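Local coordinates for protein REP-associated tyrosine transposase (Escherichia coli, PDB 4ER8) that binds repeated extragenic palindromes and cleaves and recombines the mosaic elements that contain them, on both sides of the palindrome, at residues R5-K10 with F98-I103; C62-P67 with S75-I80. All coordinates share one frame; numbering follows the deposited sequence.

Contact 1 of 2, residues R5-K10 with F98-I103; sequences RRYYIK and FWEHAI. With nucleotides of chain B.
The carbonyl oxygen F98 O is gripped end-on by the guanidinium of R6, with both NH1 and NH2 bonded to this one atom; the NH2-to-F98 O bond is 2.7 Å. This ties the N-terminal segment to the edge strand 99-102 of the HUH nuclease's antiparallel sheet, where bound DNA joins the contact. The guanidinium also lies on the F98 ring as a cation-pi stack, planes 24° apart, with R6 CZ 3.8 Å from the ring centroid of F98. A bend at chi2 (-45°) turns the R6 chain so that NE meets OP1 of DC31 of chain B at 2.8 Å, while NH2 adds a bond to OP2. With an alanine here, F98 O and the DC31 phosphate of chain B would probably lose their common donor, and the F98 ring the cation over its face.

Further along, E100 works in two directions. Its CG lies opposite the backbone N across the CA-CB bond (chi1 164°), and the carboxylate reads the guanine of DG1 of chain B: OE1 takes N1 at 2.8 Å, OE2 takes N2. Y7 N reaches E100 OE2 from above the carboxylate plane at 3.0 Å, a backbone bond that probably helps fix the carboxylate. Backbone atoms add to the recognition, A102 N giving to O6 and R5 O accepting from N2 of DG1 of chain B. DT2 of chain B lies over the W99 ring, bonds through N3 to E100 O and takes H101 ND1 on its O4 at 2.7 Å. Beside the guanine, the Y7 ring takes the methyl of A102 over its centre, CB 3.7 Å from the Y7 centroid.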
loop_
_atom_site.group_PDB
_atom_site.type_symbol
_atom_site.label_atom_id
_atom_site.label_comp_id
_atom_site.label_asym_id
_atom_site.label_seq_id
_atom_site.Cartn_x
_atom_site.Cartn_y
_atom_site.Cartn_z
ATOM N N ARG A 5 -4.783 -2.039 -18.604
ATOM C CA ARG A 5 -3.674 -2.873 -18.968
ATOM C C ARG A 5 -2.499 -2.587 -18.042
ATOM O O ARG A 5 -2.114 -1.438 -17.888
ATOM C CB ARG A 5 -3.300 -2.622 -20.416
ATOM C CG ARG A 5 -1.907 -3.093 -20.753
ATOM C CD ARG A 5 -1.468 -2.551 -22.114
ATOM N NE ARG A 5 -0.294 -3.288 -22.481
ATOM C CZ ARG A 5 0.596 -2.917 -23.392
ATOM N NH1 ARG A 5 0.464 -1.772 -24.066
ATOM N NH2 ARG A 5 1.655 -3.697 -23.596
ATOM N N ARG A 6 -1.919 -3.628 -17.431
ATOM C CA ARG A 6 -0.836 -3.414 -16.497
ATOM C C ARG A 6 0.281 -2.656 -17.198
ATOM O O ARG A 6 0.611 -2.903 -18.357
ATOM C CB ARG A 6 -0.359 -4.709 -15.890
ATOM C CG ARG A 6 -1.384 -5.394 -14.967
ATOM C CD ARG A 6 -2.067 -4.441 -13.992
ATOM N NE ARG A 6 -2.662 -5.117 -12.836
ATOM C CZ ARG A 6 -3.436 -4.533 -11.914
ATOM N NH1 ARG A 6 -3.772 -3.266 -12.007
ATOM N NH2 ARG A 6 -3.885 -5.226 -10.887
ATOM N N TYR A 7 0.839 -1.680 -16.519
ATOM C CA TYR A 7 1.878 -0.923 -17.145
ATOM C C TYR A 7 3.205 -1.527 -16.652
ATOM O O TYR A 7 3.639 -1.293 -15.525
ATOM C CB TYR A 7 1.630 0.524 -16.760
ATOM C CG TYR A 7 2.479 1.654 -17.282
ATOM C CD1 TYR A 7 3.879 1.626 -17.185
ATOM C CD2 TYR A 7 1.861 2.837 -17.715
ATOM C CE1 TYR A 7 4.654 2.745 -17.578
ATOM C CE2 TYR A 7 2.602 3.946 -18.112
ATOM C CZ TYR A 7 4.001 3.908 -18.043
ATOM O OH TYR A 7 4.746 5.026 -18.424
ATOM N N TYR A 8 3.813 -2.351 -17.502
ATOM C CA TYR A 8 5.032 -3.079 -17.110
ATOM C C TYR A 8 6.275 -2.387 -17.612
ATOM O O TYR A 8 6.414 -2.116 -18.802
ATOM C CB TYR A 8 5.033 -4.515 -17.642
ATOM C CG TYR A 8 4.055 -5.466 -16.987
ATOM C CD1 TYR A 8 3.022 -6.042 -17.718
ATOM C CD2 TYR A 8 4.164 -5.795 -15.662
ATOM C CE1 TYR A 8 2.159 -6.940 -17.140
ATOM C CE2 TYR A 8 3.270 -6.687 -15.059
ATOM C CZ TYR A 8 2.274 -7.242 -15.800
ATOM O OH TYR A 8 1.403 -8.142 -15.221
ATOM N N ILE A 9 7.176 -2.079 -16.695
ATOM C CA ILE A 9 8.433 -1.470 -17.104
ATOM C C ILE A 9 9.475 -1.955 -16.149
ATOM O O ILE A 9 9.287 -1.898 -14.943
ATOM C CB ILE A 9 8.370 0.093 -17.216
ATOM C CG1 ILE A 9 9.655 0.638 -17.879
ATOM C CG2 ILE A 9 8.179 0.731 -15.877
ATOM C CD1 ILE A 9 9.556 2.088 -18.486
ATOM N N LYS A 10 10.573 -2.462 -16.694
ATOM C CA LYS A 10 11.613 -3.030 -15.824
ATOM C C LYS A 10 12.286 -1.944 -14.999
ATOM O O LYS A 10 12.557 -0.874 -15.509
ATOM C CB LYS A 10 12.623 -3.846 -16.627
ATOM C CG LYS A 10 11.999 -5.100 -17.249
ATOM C CD LYS A 10 12.981 -5.798 -18.190
ATOM C CE LYS A 10 12.369 -7.079 -18.740
ATOM N NZ LYS A 10 13.450 -7.938 -19.300
ATOM N N PHE A 98 -6.055 -5.429 -8.009
ATOM C CA PHE A 98 -5.557 -4.246 -7.296
ATOM C C PHE A 98 -5.349 -3.083 -8.278
ATOM O O PHE A 98 -5.210 -3.299 -9.493
ATOM C CB PHE A 98 -4.221 -4.557 -6.610
ATOM C CG PHE A 98 -3.169 -5.055 -7.555
ATOM C CD1 PHE A 98 -2.309 -4.157 -8.204
ATOM C CD2 PHE A 98 -3.004 -6.431 -7.797
ATOM C CE1 PHE A 98 -1.333 -4.608 -9.105
ATOM C CE2 PHE A 98 -2.005 -6.889 -8.682
ATOM C CZ PHE A 98 -1.190 -5.970 -9.358
ATOM N N TRP A 99 -5.291 -1.859 -7.743
ATOM C CA TRP A 99 -5.050 -0.680 -8.531
ATOM C C TRP A 99 -3.560 -0.440 -8.658
ATOM O O TRP A 99 -2.845 -0.528 -7.674
ATOM C CB TRP A 99 -5.745 0.520 -7.879
ATOM C CG TRP A 99 -5.370 1.858 -8.485
ATOM C CD1 TRP A 99 -4.390 2.722 -8.054
ATOM C CD2 TRP A 99 -5.981 2.476 -9.609
ATOM N NE1 TRP A 99 -4.351 3.836 -8.852
ATOM C CE2 TRP A 99 -5.306 3.705 -9.828
ATOM C CE3 TRP A 99 -7.036 2.114 -10.462
ATOM C CZ2 TRP A 99 -5.659 4.580 -10.869
ATOM C CZ3 TRP A 99 -7.371 2.975 -11.519
ATOM C CH2 TRP A 99 -6.689 4.192 -11.706
ATOM N N GLU A 100 -3.105 -0.124 -9.877
ATOM C CA GLU A 100 -1.682 0.098 -10.181
ATOM C C GLU A 100 -1.497 1.385 -10.934
ATOM O O GLU A 100 -2.205 1.658 -11.934
ATOM C CB GLU A 100 -1.118 -1.004 -11.061
ATOM C CG GLU A 100 0.271 -0.647 -11.763
ATOM C CD GLU A 100 0.104 -0.028 -13.158
ATOM O OE1 GLU A 100 0.541 1.126 -13.416
ATOM O OE2 GLU A 100 -0.506 -0.709 -14.000
ATOM N N HIS A 101 -0.519 2.172 -10.503
ATOM C CA HIS A 101 -0.179 3.360 -11.242
ATOM C C HIS A 101 1.317 3.607 -11.244
ATOM O O HIS A 101 1.977 3.664 -10.175
ATOM C CB HIS A 101 -0.943 4.583 -10.726
ATOM C CG HIS A 101 -0.358 5.890 -11.183
ATOM N ND1 HIS A 101 -0.653 6.447 -12.413
ATOM C CD2 HIS A 101 0.523 6.730 -10.583
ATOM C CE1 HIS A 101 0.024 7.575 -12.548
ATOM N NE2 HIS A 101 0.732 7.778 -11.446
ATOM N N ALA A 102 1.838 3.754 -12.455
ATOM C CA ALA A 102 3.261 3.926 -12.680
ATOM C C ALA A 102 3.692 5.363 -12.388
ATOM O O ALA A 102 3.147 6.319 -13.004
ATOM C CB ALA A 102 3.553 3.602 -14.089
ATOM N N ILE A 103 4.694 5.512 -11.504
ATOM C CA ILE A 103 5.270 6.823 -11.219
ATOM C C ILE A 103 6.488 7.164 -12.076
ATOM O O ILE A 103 7.559 6.596 -11.910
ATOM C CB ILE A 103 5.655 6.947 -9.779
ATOM C CG1 ILE A 103 4.396 6.959 -8.939
ATOM C CG2 ILE A 103 6.441 8.236 -9.556
ATOM C CD1 ILE A 103 4.621 6.541 -7.583
ATOM O "O5'" DG B 1 -3.364 8.232 -20.020
ATOM C "C5'" DG B 1 -4.307 7.568 -20.911
ATOM C "C4'" DG B 1 -4.554 6.107 -20.589
ATOM O "O4'" DG B 1 -3.275 5.401 -20.305
ATOM C "C3'" DG B 1 -5.398 5.889 -19.337
ATOM O "O3'" DG B 1 -6.758 6.130 -19.585
ATOM C "C2'" DG B 1 -5.058 4.414 -19.091
ATOM C "C1'" DG B 1 -3.555 4.353 -19.402
ATOM N N9 DG B 1 -2.674 4.664 -18.314
ATOM C C8 DG B 1 -2.120 5.907 -18.076
ATOM N N7 DG B 1 -1.342 5.908 -16.991
ATOM C C5 DG B 1 -1.348 4.596 -16.519
ATOM C C6 DG B 1 -0.661 4.022 -15.424
ATOM O O6 DG B 1 0.103 4.623 -14.638
ATOM N N1 DG B 1 -0.922 2.642 -15.259
ATOM C C2 DG B 1 -1.765 1.960 -16.107
ATOM N N2 DG B 1 -1.935 0.672 -15.820
ATOM N N3 DG B 1 -2.420 2.496 -17.159
ATOM C C4 DG B 1 -2.176 3.815 -17.311
ATOM P P DT B 2 -7.887 6.132 -18.421
ATOM O OP1 DT B 2 -9.221 6.334 -19.058
ATOM O OP2 DT B 2 -7.491 7.028 -17.316
ATOM O "O5'" DT B 2 -7.887 4.634 -17.897
ATOM C "C5'" DT B 2 -8.612 3.603 -18.521
ATOM C "C4'" DT B 2 -8.396 2.390 -17.619
ATOM O "O4'" DT B 2 -7.018 2.460 -17.154
ATOM C "C3'" DT B 2 -9.270 2.347 -16.364
ATOM O "O3'" DT B 2 -9.488 1.022 -16.062
ATOM C "C2'" DT B 2 -8.314 2.866 -15.310
ATOM C "C1'" DT B 2 -6.971 2.311 -15.761
ATOM N N1 DT B 2 -5.796 3.002 -15.132
ATOM C C2 DT B 2 -4.915 2.283 -14.337
ATOM O O2 DT B 2 -4.989 1.095 -14.128
ATOM N N3 DT B 2 -3.881 2.989 -13.777
ATOM C C4 DT B 2 -3.633 4.341 -13.877
ATOM O O4 DT B 2 -2.674 4.885 -13.292
ATOM C C5 DT B 2 -4.582 5.064 -14.702
ATOM C C7 DT B 2 -4.390 6.568 -14.909
ATOM C C6 DT B 2 -5.600 4.364 -15.280
ATOM P P DC B 31 -2.465 -8.533 -12.333
ATOM O OP1 DC B 31 -1.383 -7.556 -12.400
ATOM O OP2 DC B 31 -3.807 -8.174 -11.910
ATOM O "O5'" DC B 31 -2.549 -9.212 -13.769
ATOM C "C5'" DC B 31 -1.390 -9.623 -14.538
ATOM C "C4'" DC B 31 -1.820 -10.027 -15.950
ATOM O "O4'" DC B 31 -2.678 -11.188 -15.784
ATOM C "C3'" DC B 31 -2.658 -8.982 -16.724
ATOM O "O3'" DC B 31 -1.916 -8.729 -17.834
ATOM C "C2'" DC B 31 -3.929 -9.694 -17.146
ATOM C "C1'" DC B 31 -3.695 -11.143 -16.744
ATOM N N1 DC B 31 -4.841 -11.669 -16.018
ATOM C C2 DC B 31 -5.581 -12.701 -16.568
ATOM O O2 DC B 31 -5.186 -13.109 -17.672
ATOM N N3 DC B 31 -6.653 -13.168 -15.863
ATOM C C4 DC B 31 -7.008 -12.661 -14.664
ATOM N N4 DC B 31 -8.080 -13.136 -13.951
ATOM C C5 DC B 31 -6.255 -11.589 -14.118
ATOM C C6 DC B 31 -5.200 -11.135 -14.807
#

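Contact 2 of 2, residues C62-P67 with S75-I80; sequences CIWTLP and SRWREI. With nucleotides of chain B.
Strand 62-65, carrying C62 and W64, and the helical segment 75-80, carrying R76 and W77, run at 130° to one another, their axes 12.6 Å apart at closest approach, so large side chains must bridge the gap as helix 73-87 packs on the antiparallel sheet of the HUH nuclease domain. Two indoles do most of that. The W64 six-membered ring and the W77 five-membered ring form an offset stack, centroids 4.2 Å apart and planes 27° from parallel, with W64 CH2 over the middle of the W77 indole. Along the same strand, C62 meets W77 differently: its SG sits near the plane at the ring edge, 3.5 Å from W77 CZ2. A chi1 of 69°, setting the sulfur between the backbone N and the carbonyl carbon, puts it there. One helical turn on from R76, I80 CD1 packs against W64 CZ2 at 3.8 Å, and the methylene R76 CB lies near W64 CZ3.

R76 runs on as an extended chain past L66, both methyls of which lie against one face of the guanidinium; CD1 of L66 is 3.4 Å from R76 NH1. P67 CD comes within 3.7 Å of R76 NH2. The charge itself is met elsewhere, by a salt bridge to D70 and bonds to the carbonyls of R46 and P47.

R78 leaves the helix toward the DNA: NE gives a long hydrogen bond to O2 of DT29 of chain B at 3.3 Å, and O2 of DT11 of chain B lies over the guanidinium face. The helix is thus two-sided: toward the sheet, aromatic and aliphatic groups pack by dispersion and shape, beside a buried cation laid on L66 and paired with D70, while R78 brings a cation to the thymines' minor-groove edge.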
loop_
_atom_site.group_PDB
_atom_site.type_symbol
_atom_site.label_atom_id
_atom_site.label_comp_id
_atom_site.label_asym_id
_atom_site.label_seq_id
_atom_site.Cartn_x
_atom_site.Cartn_y
_atom_site.Cartn_z
ATOM N N CYS A 62 0.349 1.490 -1.285
ATOM C CA CYS A 62 1.807 1.487 -1.135
ATOM C C CYS A 62 2.586 1.833 -2.414
ATOM O O CYS A 62 2.021 1.890 -3.500
ATOM C CB CYS A 62 2.241 0.153 -0.567
ATOM S SG CYS A 62 1.990 -1.139 -1.747
ATOM N N ILE A 63 3.881 2.089 -2.270
ATOM C CA ILE A 63 4.787 2.324 -3.416
ATOM C C ILE A 63 5.998 1.380 -3.444
ATOM O O ILE A 63 6.710 1.267 -2.435
ATOM C CB ILE A 63 5.309 3.743 -3.423
ATOM C CG1 ILE A 63 4.146 4.739 -3.490
ATOM C CG2 ILE A 63 6.196 3.933 -4.612
ATOM C CD1 ILE A 63 4.522 6.201 -3.114
ATOM N N TRP A 64 6.214 0.711 -4.577
ATOM C CA TRP A 64 7.362 -0.217 -4.733
ATOM C C TRP A 64 8.274 0.189 -5.860
ATOM O O TRP A 64 7.858 0.835 -6.824
ATOM C CB TRP A 64 6.951 -1.646 -5.116
ATOM C CG TRP A 64 6.036 -2.355 -4.218
ATOM C CD1 TRP A 64 5.714 -2.019 -2.950
ATOM C CD2 TRP A 64 5.356 -3.585 -4.503
ATOM N NE1 TRP A 64 4.818 -2.934 -2.440
ATOM C CE2 TRP A 64 4.602 -3.917 -3.370
ATOM C CE3 TRP A 64 5.307 -4.428 -5.615
ATOM C CZ2 TRP A 64 3.776 -5.061 -3.314
ATOM C CZ3 TRP A 64 4.480 -5.574 -5.565
ATOM C CH2 TRP A 64 3.729 -5.871 -4.423
ATOM N N THR A 65 9.514 -0.243 -5.769
ATOM C CA THR A 65 10.458 -0.052 -6.856
ATOM C C THR A 65 11.090 -1.405 -7.028
ATOM O O THR A 65 11.605 -1.988 -6.065
ATOM C CB THR A 65 11.555 0.951 -6.490
ATOM O OG1 THR A 65 10.982 2.259 -6.384
ATOM C CG2 THR A 65 12.677 0.950 -7.554
ATOM N N LEU A 66 11.044 -1.916 -8.242
ATOM C CA LEU A 66 11.511 -3.262 -8.474
ATOM C C LEU A 66 12.957 -3.244 -8.994
ATOM O O LEU A 66 13.368 -2.270 -9.646
ATOM C CB LEU A 66 10.575 -4.018 -9.444
ATOM C CG LEU A 66 9.088 -4.235 -9.134
ATOM C CD1 LEU A 66 8.525 -5.311 -10.037
ATOM C CD2 LEU A 66 8.805 -4.612 -7.718
ATOM N N PRO A 67 13.711 -4.332 -8.728
ATOM C CA PRO A 67 15.077 -4.553 -9.155
ATOM C C PRO A 67 15.275 -4.232 -10.623
ATOM O O PRO A 67 14.312 -4.155 -11.383
ATOM C CB PRO A 67 15.237 -6.052 -8.955
ATOM C CG PRO A 67 14.365 -6.349 -7.769
ATOM C CD PRO A 67 13.176 -5.504 -7.996
ATOM N N SER A 75 3.149 -11.137 -9.775
ATOM C CA SER A 75 3.519 -12.263 -8.906
ATOM C C SER A 75 3.610 -11.823 -7.475
ATOM O O SER A 75 3.020 -12.438 -6.581
ATOM C CB SER A 75 4.853 -12.797 -9.352
ATOM O OG SER A 75 4.748 -13.192 -10.697
ATOM N N ARG A 76 4.346 -10.737 -7.255
ATOM C CA ARG A 76 4.593 -10.303 -5.913
ATOM C C ARG A 76 3.284 -10.091 -5.169
ATOM O O ARG A 76 3.162 -10.528 -4.043
ATOM C CB ARG A 76 5.523 -9.088 -5.881
ATOM C CG ARG A 76 6.947 -9.392 -6.430
ATOM C CD ARG A 76 7.788 -8.120 -6.505
ATOM N NE ARG A 76 9.206 -8.299 -6.804
ATOM C CZ ARG A 76 9.743 -8.454 -8.022
ATOM N NH1 ARG A 76 8.982 -8.522 -9.107
ATOM N NH2 ARG A 76 11.070 -8.547 -8.170
ATOM N N TRP A 77 2.283 -9.472 -5.810
ATOM C CA TRP A 77 1.032 -9.218 -5.129
ATOM C C TRP A 77 0.300 -10.513 -4.988
ATOM O O TRP A 77 -0.478 -10.703 -4.043
ATOM C CB TRP A 77 0.152 -8.241 -5.898
ATOM C CG TRP A 77 0.344 -6.818 -5.512
ATOM C CD1 TRP A 77 0.629 -5.801 -6.341
ATOM C CD2 TRP A 77 0.270 -6.257 -4.195
ATOM N NE1 TRP A 77 0.757 -4.632 -5.636
ATOM C CE2 TRP A 77 0.534 -4.883 -4.313
ATOM C CE3 TRP A 77 0.022 -6.788 -2.925
ATOM C CZ2 TRP A 77 0.543 -4.016 -3.219
ATOM C CZ3 TRP A 77 0.014 -5.924 -1.831
ATOM C CH2 TRP A 77 0.281 -4.551 -1.989
ATOM N N ARG A 78 0.505 -11.410 -5.937
ATOM C CA ARG A 78 -0.271 -12.634 -5.876
ATOM C C ARG A 78 0.174 -13.442 -4.678
ATOM O O ARG A 78 -0.661 -13.949 -3.911
ATOM C CB ARG A 78 -0.181 -13.443 -7.140
ATOM C CG ARG A 78 -1.104 -14.611 -7.088
ATOM C CD ARG A 78 -0.515 -15.818 -7.722
ATOM N NE ARG A 78 -0.467 -15.813 -9.192
ATOM C CZ ARG A 78 0.650 -15.986 -9.891
ATOM N NH1 ARG A 78 1.839 -16.154 -9.263
ATOM N NH2 ARG A 78 0.583 -16.003 -11.212
ATOM N N GLU A 79 1.483 -13.504 -4.473
ATOM C CA GLU A 79 1.957 -14.229 -3.330
ATOM C C GLU A 79 1.534 -13.530 -2.043
ATOM O O GLU A 79 1.022 -14.179 -1.124
ATOM C CB GLU A 79 3.466 -14.481 -3.408
ATOM C CG GLU A 79 3.950 -15.426 -4.567
ATOM C CD GLU A 79 3.201 -16.787 -4.653
ATOM O OE1 GLU A 79 2.659 -17.285 -3.609
ATOM O OE2 GLU A 79 3.175 -17.362 -5.774
ATOM N N ILE A 80 1.657 -12.205 -1.965
ATOM C CA ILE A 80 1.341 -11.542 -0.692
ATOM C C ILE A 80 -0.062 -11.832 -0.222
ATOM O O ILE A 80 -0.254 -12.270 0.898
ATOM C CB ILE A 80 1.602 -10.015 -0.714
ATOM C CG1 ILE A 80 3.081 -9.727 -0.957
ATOM C CG2 ILE A 80 1.170 -9.362 0.589
ATOM C CD1 ILE A 80 3.327 -8.326 -1.329
ATOM P P DT B 29 -6.417 -15.383 -2.307
ATOM O OP1 DT B 29 -5.589 -14.609 -1.340
ATOM O OP2 DT B 29 -7.896 -15.351 -2.261
ATOM O "O5'" DT B 29 -5.892 -15.160 -3.816
ATOM C "C5'" DT B 29 -4.491 -14.870 -3.954
ATOM C "C4'" DT B 29 -4.148 -14.346 -5.336
ATOM O "O4'" DT B 29 -4.233 -15.454 -6.221
ATOM C "C3'" DT B 29 -5.092 -13.291 -5.913
ATOM O "O3'" DT B 29 -4.345 -12.097 -6.217
ATOM C "C2'" DT B 29 -5.753 -13.968 -7.108
ATOM C "C1'" DT B 29 -4.747 -15.047 -7.454
ATOM N N1 DT B 29 -5.376 -16.258 -8.051
ATOM C C2 DT B 29 -4.728 -16.880 -9.086
ATOM O O2 DT B 29 -3.680 -16.483 -9.519
ATOM N N3 DT B 29 -5.345 -17.985 -9.601
ATOM C C4 DT B 29 -6.552 -18.486 -9.153
ATOM O O4 DT B 29 -7.078 -19.458 -9.634
ATOM C C5 DT B 29 -7.179 -17.797 -8.083
ATOM C C7 DT B 29 -8.490 -18.312 -7.605
ATOM C C6 DT B 29 -6.576 -16.720 -7.564
ATOM P P DC B 30 -4.933 -10.941 -7.142
ATOM O OP1 DC B 30 -4.503 -9.647 -6.587
ATOM O OP2 DC B 30 -6.381 -11.158 -7.407
ATOM O "O5'" DC B 30 -4.164 -11.257 -8.526
ATOM C "C5'" DC B 30 -2.772 -11.174 -8.580
ATOM C "C4'" DC B 30 -2.227 -11.527 -9.959
ATOM O "O4'" DC B 30 -2.529 -12.898 -10.230
ATOM C "C3'" DC B 30 -2.801 -10.792 -11.142
ATOM O "O3'" DC B 30 -1.975 -9.698 -11.369
ATOM C "C2'" DC B 30 -2.669 -11.781 -12.282
ATOM C "C1'" DC B 30 -2.790 -13.125 -11.600
ATOM N N1 DC B 30 -4.134 -13.821 -11.651
ATOM C C2 DC B 30 -4.453 -14.678 -12.681
ATOM O O2 DC B 30 -3.627 -14.809 -13.572
ATOM N N3 DC B 30 -5.663 -15.325 -12.700
ATOM C C4 DC B 30 -6.542 -15.122 -11.709
ATOM N N4 DC B 30 -7.699 -15.762 -11.738
ATOM C C5 DC B 30 -6.245 -14.254 -10.624
ATOM C C6 DC B 30 -5.039 -13.647 -10.637
ATOM P P DT B 11 2.634 -21.326 -16.748
ATOM O OP1 DT B 11 3.935 -21.239 -17.470
ATOM O OP2 DT B 11 1.972 -22.610 -16.356
ATOM O "O5'" DT B 11 2.712 -20.484 -15.391
ATOM C "C5'" DT B 11 3.364 -19.243 -15.384
ATOM C "C4'" DT B 11 3.302 -18.789 -13.958
ATOM O "O4'" DT B 11 1.951 -19.016 -13.507
ATOM C "C3'" DT B 11 4.196 -19.574 -13.011
ATOM O "O3'" DT B 11 4.925 -18.603 -12.312
ATOM C "C2'" DT B 11 3.235 -20.305 -12.074
ATOM C "C1'" DT B 11 1.965 -19.495 -12.184
ATOM N N1 DT B 11 0.711 -20.295 -12.042
ATOM C C2 DT B 11 -0.053 -20.170 -10.885
ATOM O O2 DT B 11 0.256 -19.451 -9.959
ATOM N N3 DT B 11 -1.196 -20.921 -10.820
ATOM C C4 DT B 11 -1.630 -21.785 -11.802
ATOM O O4 DT B 11 -2.665 -22.436 -11.671
ATOM C C5 DT B 11 -0.811 -21.875 -12.993
ATOM C C7 DT B 11 -1.242 -22.781 -14.099
ATOM C C6 DT B 11 0.317 -21.144 -13.070
#

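The two contacts lie about 11 Å apart, centre to centre, and share one four-stranded antiparallel sheet. Contact 2 is nested inside the loop closed by contact 1: segment 5-10 precedes strand 13-19, then come strand 59-65, helix 73-87 and edge strand 99-102. Strand 13-19 lies between strands 59-65 and 99-102 in the sheet. The contacts touch directly where F98 CZ packs 3.5 Å from W77 CD1, and a looser meeting joins I103 to I63. The sheet and its covering helix therefore set both DNA-facing elements in one frame: the base-reading edge at 98-103 and the helix at 75-80, each touching chain B.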